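PDB 5EIK: trimeric intracellular cation channel type 1B.2 from Caenorhabditis elegans, which forms a homotrimeric potassium channel of the endoplasmic reticulum membrane, binds PIP2 and may supply counter-ion current during calcium release. Local coordinates for residues 36-39 / 40-43; 98-101 / 102-106; 120-123 / 124-128; 228-231 / 232-236. One frame throughout, in Å; residues are numbered along the deposited sequence.

Contact 1. Residues 36-39 / 40-43; sequences YVLT and CLSV
Val37 and Leu41 lie side by side, one helical turn apart, and point the same way. Val37 CG1 meets Leu41 CD1 at 4.0 Å. Leu41 CD1 has a second neighbour, since Leu38 CD2 crosses it at a slant at 4.1 Å. Leu41 reaches both because its CG stands anti to its own carbonyl carbon (chi1 -64°). The branch then runs back along the helix, and CG lies 3.0 Å from Val37 O. That oxygen also accepts the amide of Leu41, with N to O at 3.0 Å. Two residues on, the same i to i+4 bond joins Val43 N to Thr39 O at 3.0 Å. The hydroxyl of Thr39 turns back to His35 O, so this polar group is satisfied within its own helix. The side chains of this stretch touch helices 59-70, 92-107, 112-117 and 120-148; Ala117 touches both Val37 and Leu41. An alanine in place of Leu41 would probably leave Val37 CG1 and Leu38 CD2 without their shared partner and open a gap facing Phe114 and Ala117. The chemistry is that of the first transmembrane helix: backbone polarity is spent inside the helix, and mostly apolar branches face its neighbours.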
# COMPACT_ATOMS: atom_id res chain seq x y z
N TYR A 36 -18.17 -8.09 13.82
CA TYR A 36 -17.53 -6.95 14.48
C TYR A 36 -16.98 -7.34 15.85
O TYR A 36 -15.85 -6.99 16.19
CB TYR A 36 -18.49 -5.78 14.65
CG TYR A 36 -19.08 -5.26 13.37
CD1 TYR A 36 -18.31 -5.21 12.20
CD2 TYR A 36 -20.40 -4.83 13.31
CE1 TYR A 36 -18.86 -4.75 11.00
CE2 TYR A 36 -20.96 -4.36 12.13
CZ TYR A 36 -20.19 -4.33 10.98
OH TYR A 36 -20.77 -3.89 9.82
N VAL A 37 -17.79 -8.06 16.63
CA VAL A 37 -17.38 -8.50 17.95
C VAL A 37 -16.11 -9.34 17.88
O VAL A 37 -15.15 -9.06 18.58
CB VAL A 37 -18.48 -9.32 18.67
CG1 VAL A 37 -17.94 -9.88 19.98
CG2 VAL A 37 -19.67 -8.43 18.96
N LEU A 38 -16.11 -10.35 17.02
CA LEU A 38 -14.94 -11.20 16.89
C LEU A 38 -13.73 -10.41 16.38
O LEU A 38 -12.60 -10.60 16.84
CB LEU A 38 -15.25 -12.39 15.97
CG LEU A 38 -16.21 -13.43 16.59
CD1 LEU A 38 -16.57 -14.52 15.58
CD2 LEU A 38 -15.55 -14.04 17.81
N THR A 39 -13.96 -9.49 15.44
CA THR A 39 -12.87 -8.68 14.92
C THR A 39 -12.26 -7.83 16.05
O THR A 39 -11.04 -7.73 16.18
CB THR A 39 -13.36 -7.74 13.78
OG1 THR A 39 -13.82 -8.52 12.67
CG2 THR A 39 -12.25 -6.81 13.32
N CYS A 40 -13.11 -7.21 16.87
CA CYS A 40 -12.62 -6.38 17.97
C CYS A 40 -11.88 -7.19 19.02
O CYS A 40 -10.87 -6.73 19.57
CB CYS A 40 -13.77 -5.62 18.63
SG CYS A 40 -14.42 -4.27 17.65
N LEU A 41 -12.37 -8.38 19.31
CA LEU A 41 -11.72 -9.25 20.27
C LEU A 41 -10.32 -9.56 19.76
O LEU A 41 -9.37 -9.63 20.53
CB LEU A 41 -12.52 -10.55 20.44
CG LEU A 41 -13.92 -10.37 21.02
CD1 LEU A 41 -14.62 -11.72 21.11
CD2 LEU A 41 -13.82 -9.72 22.38
N SER A 42 -10.21 -9.74 18.45
CA SER A 42 -8.92 -10.05 17.84
C SER A 42 -7.96 -8.87 18.00
O SER A 42 -6.81 -9.04 18.41
CB SER A 42 -9.11 -10.40 16.37
OG SER A 42 -7.89 -10.76 15.76
N VAL A 43 -8.43 -7.67 17.69
CA VAL A 43 -7.58 -6.50 17.83
C VAL A 43 -7.18 -6.34 19.29
O VAL A 43 -6.05 -5.96 19.58
CB VAL A 43 -8.30 -5.22 17.36
CG1 VAL A 43 -7.46 -4.00 17.71
CG2 VAL A 43 -8.52 -5.27 15.85

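Contact 2. Residues 98-101 / 102-106; sequences GSIV and WYLVF. With CPL (1-palmitoyl-2-linoleoyl-sn-glycero-3-phosphocholine), chain C.
Ile100 and Leu104 run side by side on one flank of helix 92-107, with Ile100 CG2 4.1 Å from Leu104 CD1. Val101 and Val105 pair in the same way on another flank, with Val101 CG1 4.0 Å from Val105 CG2. The two isoleucine branches have separate tasks. CG2, anti to the backbone N, faces the leucine. CG1, anti to the carbonyl carbon (chi1 -71°), carries CD1 outward to the phosphatidylcholine, where it meets C21 of an acyl chain at 3.9 Å. Trp102 and Tyr103 both hold CG anti to the backbone N, yet their rings serve different neighbours. The indole brings CE3 to 3.4 Å from Ser99 O, which lies at the ring edge, in its plane. Ser99 O also accepts the amide of Tyr103, N to O 2.8 Å. The phenol ring of Tyr103 (chi1 179°) turns one face to the lipid glycerol region. Ester oxygen O2 sits over that face, offset toward the rim, 3.5 Å from CZ. Within the protein, Ser99 OG is hydrogen-bonded to Ile95 O and Trp63 NE1, while the indole of Trp102 meets the rings of Trp63 and Tyr107 edge-to-face. Ser99, Ile100 and Tyr103 thus form part of the phosphatidylcholine site on this third transmembrane helix, with Arg56, Leu96 and Tyr107 completing it.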
# COMPACT_ATOMS: atom_id res chain seq x y z
N GLY A 98 -20.64 -0.92 13.82
CA GLY A 98 -19.27 -1.32 14.09
C GLY A 98 -18.64 -0.51 15.21
O GLY A 98 -17.93 -1.05 16.06
N SER A 99 -18.88 0.79 15.20
CA SER A 99 -18.33 1.65 16.24
C SER A 99 -18.96 1.34 17.61
O SER A 99 -18.29 1.39 18.64
CB SER A 99 -18.57 3.11 15.88
OG SER A 99 -18.09 3.37 14.58
N ILE A 100 -20.25 1.02 17.60
CA ILE A 100 -20.94 0.71 18.85
C ILE A 100 -20.38 -0.58 19.45
O ILE A 100 -20.10 -0.65 20.65
CB ILE A 100 -22.45 0.58 18.63
CG1 ILE A 100 -23.04 1.96 18.35
CG2 ILE A 100 -23.11 -0.04 19.85
CD1 ILE A 100 -24.50 1.94 17.94
N VAL A 101 -20.21 -1.59 18.61
CA VAL A 101 -19.65 -2.85 19.07
C VAL A 101 -18.26 -2.60 19.64
O VAL A 101 -17.93 -3.06 20.73
CB VAL A 101 -19.56 -3.90 17.93
CG1 VAL A 101 -18.65 -5.05 18.34
CG2 VAL A 101 -20.95 -4.42 17.59
N TRP A 102 -17.44 -1.85 18.90
CA TRP A 102 -16.09 -1.52 19.34
C TRP A 102 -16.12 -0.81 20.69
O TRP A 102 -15.33 -1.13 21.59
CB TRP A 102 -15.38 -0.62 18.31
CG TRP A 102 -14.22 0.13 18.89
CD1 TRP A 102 -12.97 -0.37 19.16
CD2 TRP A 102 -14.23 1.47 19.38
NE1 TRP A 102 -12.20 0.59 19.79
CE2 TRP A 102 -12.95 1.73 19.94
CE3 TRP A 102 -15.20 2.49 19.40
CZ2 TRP A 102 -12.61 2.95 20.52
CZ3 TRP A 102 -14.87 3.72 19.98
CH2 TRP A 102 -13.58 3.94 20.52
N TYR A 103 -17.03 0.15 20.84
CA TYR A 103 -17.15 0.87 22.10
C TYR A 103 -17.49 -0.09 23.24
O TYR A 103 -16.92 -0.01 24.33
CB TYR A 103 -18.23 1.93 22.02
CG TYR A 103 -18.40 2.67 23.32
CD1 TYR A 103 -17.50 3.66 23.71
CD2 TYR A 103 -19.42 2.34 24.21
CE1 TYR A 103 -17.60 4.29 24.94
CE2 TYR A 103 -19.53 2.96 25.44
CZ TYR A 103 -18.62 3.93 25.80
OH TYR A 103 -18.73 4.57 27.02
N LEU A 104 -18.44 -0.98 22.98
CA LEU A 104 -18.86 -1.95 23.98
C LEU A 104 -17.77 -2.96 24.32
O LEU A 104 -17.59 -3.32 25.48
CB LEU A 104 -20.11 -2.69 23.51
CG LEU A 104 -21.39 -1.86 23.34
CD1 LEU A 104 -22.51 -2.75 22.84
CD2 LEU A 104 -21.77 -1.24 24.67
N VAL A 105 -17.02 -3.42 23.32
CA VAL A 105 -15.97 -4.40 23.57
C VAL A 105 -14.83 -3.83 24.41
O VAL A 105 -14.28 -4.52 25.27
CB VAL A 105 -15.42 -4.97 22.24
CG1 VAL A 105 -14.16 -5.76 22.49
CG2 VAL A 105 -16.47 -5.88 21.59
N PHE A 106 -14.47 -2.58 24.17
CA PHE A 106 -13.38 -1.98 24.92
C PHE A 106 -13.79 -1.21 26.17
O PHE A 106 -13.01 -1.14 27.12
CB PHE A 106 -12.55 -1.04 24.03
CG PHE A 106 -11.62 -1.74 23.09
CD1 PHE A 106 -12.06 -2.22 21.86
CD2 PHE A 106 -10.29 -1.94 23.45
CE1 PHE A 106 -11.19 -2.89 21.00
CE2 PHE A 106 -9.41 -2.60 22.60
CZ PHE A 106 -9.87 -3.08 21.37
C1 CPL C . -18.92 8.18 23.11
C2 CPL C . -20.08 7.10 23.02
C3 CPL C . -19.76 5.97 22.00
C4 CPL C . -14.99 6.93 24.18
C5 CPL C . -13.91 7.56 25.07
C6 CPL C . -13.85 5.72 26.97
C7 CPL C . -11.77 6.90 26.13
C8 CPL C . -13.33 7.59 27.00
C11 CPL C . -20.48 5.76 19.53
C12 CPL C . -21.53 6.35 18.55
C13 CPL C . -22.81 6.93 19.24
C14 CPL C . -24.12 6.24 18.79
C15 CPL C . -25.41 7.08 19.01
C16 CPL C . -26.54 6.71 18.00
C17 CPL C . -26.99 5.24 18.03
C18 CPL C . -28.35 5.00 18.81
C19 CPL C . -28.41 3.74 19.78
C20 CPL C . -29.17 2.46 19.30
C21 CPL C . -28.29 1.32 18.76
C22 CPL C . -27.90 0.30 19.84
C23 CPL C . -27.87 -1.15 19.43
C24 CPL C . -26.83 -2.00 20.21
C25 CPL C . -26.13 -3.01 19.29
C26 CPL C . -25.25 -3.95 20.10
C31 CPL C . -21.66 6.51 25.12
C32 CPL C . -22.95 6.45 24.28
C33 CPL C . -24.10 5.70 25.04
C34 CPL C . -25.38 6.55 25.14
C35 CPL C . -26.53 6.09 24.20
C36 CPL C . -27.24 7.28 23.52
C37 CPL C . -28.71 7.04 23.18
C38 CPL C . -29.61 8.19 23.55
C39 CPL C . -30.86 7.64 24.26
C40 CPL C . -31.39 8.11 25.42
C41 CPL C . -31.58 9.60 25.75
C42 CPL C . -32.91 10.06 25.12
C43 CPL C . -32.97 11.06 24.20
C44 CPL C . -32.52 10.89 22.76
C45 CPL C . -31.35 11.78 22.35
N CPL C . -13.19 6.59 25.96
O2 CPL C . -20.34 6.59 24.39
O3 CPL C . -20.04 6.61 20.71
O11 CPL C . -20.01 4.59 19.34
O31 CPL C . -21.72 6.51 26.37
O1P CPL C . -16.41 8.83 21.28
O2P CPL C . -16.13 9.55 23.67
O3P CPL C . -17.59 7.48 23.15
O4P CPL C . -15.02 7.43 22.81
P CPL C . -16.30 8.36 22.74

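Contact 3. Residues 120-123 / 124-128; sequences FPVK and LGLSV. With DMU (decyl-beta-D-maltopyranoside), chain K.
Leu124 reaches obliquely over to Phe120 in helix 120-148. Leu124 CD1 comes to 3.7 Å from CE2 of the Phe120 ring. The pair Val122 and Leu126 is set differently: the two side chains run alongside each other and point the same way, with Val122 CG1 3.8 Å from Leu126 CD1. Ser127 turns its hydroxyl back along the helix, OG standing anti to its own carbonyl carbon (chi1 -64°). It gives a hydrogen bond to Lys123 O, OG to O 2.8 Å. Ser127 N bonds the same oxygen at 3.0 Å, from the opposite face of the carbonyl plane, so two donors grip it. A valine in place of Ser127 would probably leave Lys123 O with the amide bond alone and set a methyl where the hydroxyl now lies. Gly125 has no side chain, and its CA lies 3.5 Å from C40 of the maltoside's decyl chain, so the detergent tail comes close to the backbone. Leu126 and Lys123 pack on helix 30-47, whereas Leu124 and Val128 pack on helix 218-238. This is a transmembrane helix wedged between two others, with a serine hydroxyl folded onto the carbonyl one turn earlier.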
# COMPACT_ATOMS: atom_id res chain seq x y z
N PHE A 120 -16.58 -19.35 26.02
CA PHE A 120 -16.60 -20.35 24.94
C PHE A 120 -17.93 -20.61 24.22
O PHE A 120 -17.99 -20.48 23.00
CB PHE A 120 -16.04 -21.68 25.43
CG PHE A 120 -15.63 -22.59 24.31
CD1 PHE A 120 -14.60 -22.22 23.44
CD2 PHE A 120 -16.27 -23.80 24.12
CE1 PHE A 120 -14.22 -23.06 22.39
CE2 PHE A 120 -15.90 -24.65 23.07
CZ PHE A 120 -14.87 -24.27 22.21
N PRO A 121 -18.99 -20.98 24.94
CA PRO A 121 -20.26 -21.23 24.26
C PRO A 121 -20.69 -20.08 23.34
O PRO A 121 -21.19 -20.31 22.23
CB PRO A 121 -21.25 -21.43 25.41
CG PRO A 121 -20.38 -21.98 26.51
CD PRO A 121 -19.14 -21.12 26.40
N VAL A 122 -20.49 -18.86 23.81
CA VAL A 122 -20.87 -17.67 23.05
C VAL A 122 -19.91 -17.42 21.88
O VAL A 122 -20.34 -17.20 20.74
CB VAL A 122 -20.89 -16.41 23.97
CG1 VAL A 122 -21.14 -15.15 23.14
CG2 VAL A 122 -21.98 -16.58 25.03
N LYS A 123 -18.61 -17.47 22.17
CA LYS A 123 -17.61 -17.26 21.14
C LYS A 123 -17.85 -18.25 20.02
O LYS A 123 -17.62 -17.95 18.84
CB LYS A 123 -16.20 -17.45 21.72
CG LYS A 123 -15.09 -17.22 20.72
CD LYS A 123 -13.73 -17.23 21.39
CE LYS A 123 -12.61 -17.10 20.37
NZ LYS A 123 -12.72 -15.85 19.56
N LEU A 124 -18.35 -19.42 20.38
CA LEU A 124 -18.63 -20.46 19.40
C LEU A 124 -19.86 -20.10 18.57
O LEU A 124 -19.89 -20.32 17.35
CB LEU A 124 -18.85 -21.79 20.12
CG LEU A 124 -18.79 -23.06 19.27
CD1 LEU A 124 -17.96 -24.10 20.01
CD2 LEU A 124 -20.19 -23.56 18.97
N GLY A 125 -20.86 -19.53 19.22
CA GLY A 125 -22.06 -19.13 18.51
C GLY A 125 -21.75 -17.98 17.57
O GLY A 125 -22.25 -17.93 16.44
N LEU A 126 -20.92 -17.05 18.03
CA LEU A 126 -20.55 -15.91 17.21
C LEU A 126 -19.78 -16.36 15.97
O LEU A 126 -19.99 -15.86 14.87
CB LEU A 126 -19.70 -14.94 18.02
CG LEU A 126 -20.44 -14.31 19.21
CD1 LEU A 126 -19.44 -13.59 20.09
CD2 LEU A 126 -21.51 -13.36 18.70
N SER A 127 -18.89 -17.33 16.17
CA SER A 127 -18.09 -17.86 15.08
C SER A 127 -18.95 -18.44 13.97
O SER A 127 -18.63 -18.30 12.79
CB SER A 127 -17.13 -18.92 15.61
OG SER A 127 -16.21 -18.34 16.51
N VAL A 128 -20.04 -19.10 14.35
CA VAL A 128 -20.93 -19.69 13.37
C VAL A 128 -21.55 -18.58 12.54
O VAL A 128 -21.52 -18.63 11.30
CB VAL A 128 -22.04 -20.53 14.05
CG1 VAL A 128 -23.06 -20.99 13.02
CG2 VAL A 128 -21.41 -21.76 14.71
C1 DMU K . -32.06 -13.12 10.57
C2 DMU K . -33.44 -13.02 9.87
C3 DMU K . -34.32 -14.34 10.13
C4 DMU K . -34.25 -14.71 11.60
O5 DMU K . -32.89 -14.93 12.00
C6 DMU K . -32.21 -13.66 12.02
O7 DMU K . -35.87 -14.18 9.86
O16 DMU K . -30.90 -13.83 12.60
C18 DMU K . -31.05 -13.73 14.02
C19 DMU K . -29.67 -13.92 14.67
C22 DMU K . -29.82 -14.58 16.03
C25 DMU K . -28.76 -15.67 16.15
C28 DMU K . -28.97 -16.42 17.47
C31 DMU K . -27.75 -17.29 17.77
C34 DMU K . -26.79 -16.53 18.70
C37 DMU K . -25.92 -17.52 19.48
C40 DMU K . -24.53 -16.92 19.69
C43 DMU K . -24.51 -16.12 21.00
O49 DMU K . -31.48 -11.81 10.63
O55 DMU K . -33.19 -12.83 8.46
C57 DMU K . -35.07 -15.98 11.84
O61 DMU K . -35.23 -16.19 13.25
C5 DMU K . -37.18 -13.76 7.86
C7 DMU K . -38.32 -14.77 8.08
C8 DMU K . -38.01 -16.09 7.50
C9 DMU K . -36.68 -16.62 8.08
O1 DMU K . -35.65 -15.69 7.87
C10 DMU K . -35.89 -14.33 8.41
O2 DMU K . -39.02 -16.97 7.83
O3 DMU K . -37.44 -12.53 8.46
O4 DMU K . -39.55 -14.27 7.47
C11 DMU K . -36.30 -17.99 7.52
O6 DMU K . -35.14 -18.51 8.18

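Contact 4. Residues 228-231 / 232-236; sequences FFIY and FKLAS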
# COMPACT_ATOMS: atom_id res chain seq x y z
N PHE A 228 -18.81 -26.19 5.14
CA PHE A 228 -17.38 -26.39 5.26
C PHE A 228 -16.73 -25.28 6.06
O PHE A 228 -15.85 -25.54 6.88
CB PHE A 228 -16.72 -26.52 3.88
CG PHE A 228 -16.69 -27.93 3.36
CD1 PHE A 228 -15.95 -28.91 4.02
CD2 PHE A 228 -17.44 -28.29 2.24
CE1 PHE A 228 -15.95 -30.23 3.57
CE2 PHE A 228 -17.44 -29.62 1.78
CZ PHE A 228 -16.69 -30.59 2.45
N PHE A 229 -17.16 -24.04 5.84
CA PHE A 229 -16.59 -22.92 6.59
C PHE A 229 -16.82 -23.13 8.08
O PHE A 229 -15.89 -23.06 8.88
CB PHE A 229 -17.20 -21.58 6.19
CG PHE A 229 -16.52 -20.93 5.01
CD1 PHE A 229 -15.14 -20.77 4.98
CD2 PHE A 229 -17.27 -20.47 3.93
CE1 PHE A 229 -14.51 -20.15 3.90
CE2 PHE A 229 -16.65 -19.85 2.84
CZ PHE A 229 -15.27 -19.69 2.82
N ILE A 230 -18.08 -23.40 8.44
CA ILE A 230 -18.41 -23.61 9.84
C ILE A 230 -17.60 -24.78 10.39
O ILE A 230 -17.08 -24.71 11.50
CB ILE A 230 -19.91 -23.90 10.04
CG1 ILE A 230 -20.73 -22.68 9.64
CG2 ILE A 230 -20.18 -24.24 11.51
CD1 ILE A 230 -22.23 -22.95 9.54
N TYR A 231 -17.49 -25.85 9.61
CA TYR A 231 -16.74 -27.01 10.06
C TYR A 231 -15.29 -26.68 10.36
O TYR A 231 -14.83 -26.84 11.49
CB TYR A 231 -16.79 -28.12 9.01
CG TYR A 231 -15.92 -29.29 9.41
CD1 TYR A 231 -16.32 -30.17 10.41
CD2 TYR A 231 -14.66 -29.47 8.84
CE1 TYR A 231 -15.49 -31.20 10.83
CE2 TYR A 231 -13.82 -30.50 9.25
CZ TYR A 231 -14.24 -31.36 10.25
OH TYR A 231 -13.41 -32.37 10.68
N PHE A 232 -14.55 -26.25 9.35
CA PHE A 232 -13.14 -25.91 9.55
C PHE A 232 -12.95 -24.93 10.69
O PHE A 232 -11.99 -25.02 11.46
CB PHE A 232 -12.53 -25.34 8.27
CG PHE A 232 -12.34 -26.36 7.18
CD1 PHE A 232 -11.60 -27.51 7.41
CD2 PHE A 232 -12.91 -26.16 5.92
CE1 PHE A 232 -11.43 -28.46 6.40
CE2 PHE A 232 -12.75 -27.11 4.90
CZ PHE A 232 -12.01 -28.26 5.15
N LYS A 233 -13.88 -23.99 10.81
CA LYS A 233 -13.80 -23.00 11.88
C LYS A 233 -14.02 -23.66 13.24
O LYS A 233 -13.24 -23.44 14.17
CB LYS A 233 -14.84 -21.90 11.66
CG LYS A 233 -15.00 -20.94 12.83
CD LYS A 233 -13.67 -20.33 13.27
CE LYS A 233 -13.03 -19.52 12.16
NZ LYS A 233 -11.85 -18.75 12.65
N LEU A 234 -15.07 -24.47 13.36
CA LEU A 234 -15.34 -25.14 14.63
C LEU A 234 -14.24 -26.13 15.00
O LEU A 234 -13.91 -26.30 16.17
CB LEU A 234 -16.69 -25.86 14.58
CG LEU A 234 -17.92 -24.95 14.44
CD1 LEU A 234 -19.18 -25.77 14.65
CD2 LEU A 234 -17.84 -23.82 15.47
N ALA A 235 -13.66 -26.77 13.98
CA ALA A 235 -12.59 -27.73 14.21
C ALA A 235 -11.41 -27.04 14.88
O ALA A 235 -10.91 -27.51 15.90
CB ALA A 235 -12.14 -28.34 12.88
N SER A 236 -10.96 -25.92 14.32
CA SER A 236 -9.83 -25.20 14.89
C SER A 236 -10.12 -24.67 16.30
O SER A 236 -9.20 -24.52 17.10
CB SER A 236 -9.41 -24.05 13.98
OG SER A 236 -10.45 -23.12 13.80
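Phe232 holds CG anti to its carbonyl carbon (chi1 -71°), and Tyr231 holds CG anti to its backbone N (chi1 175°). These different rotations bring the two neighbouring rings together across the helix surface. With Phe228 they make an aromatic cluster on the last transmembrane helix, 218-238. Tyr231 and Phe232 form a T-shaped (edge-to-face) pair: the tyrosine edge is directed at the phenylalanine face, with ring planes at 66°. Tyr231 CD2 lies over that face toward its rim, 3.9 Å from Phe232 CD1. Phe228 and Phe232 point the same way, and their planes are nearly parallel. The rings are slid so far that they barely overlap, and their centroids stand 5.9 Å apart. Contact is made where Phe228 CD1 meets Phe232 CE2 at 3.8 Å. On another flank Ile230 and Leu234 run side by side. Lys233 and Phe229 serve other partners: Lys233 touches the bound PIP2 and packs on Glu131, and buried Phe229 packs against helices 120-148 and 194-209. Near the end of the helix the hydroxyl of Ser236 folds back, placing OG 2.8 Å from Lys233 O in a hydrogen bond.

In the fold
All four contacts are short stretches, about two turns each, of transmembrane helices, but their surroundings differ. Contacts 1 and 2 are buried, contact 3 is partly buried, and contact 4 lies at the surface. Contact 1 touches both of its neighbours: Val37 and Cys40 pack on Val101 and Trp102 of contact 2, and Leu38 packs on Lys123 and Ser127 of contact 3. Contact 3 in turn meets contact 4 through Leu124 and Leu234. Aliphatic pairing dominates contact 1. Aromatic rings mark contacts 2 and 4, the two ends of this row, against phosphatidylcholine in the first and against each other in the second; contact 3 adds a serine hydroxyl bonded to a backbone carbonyl.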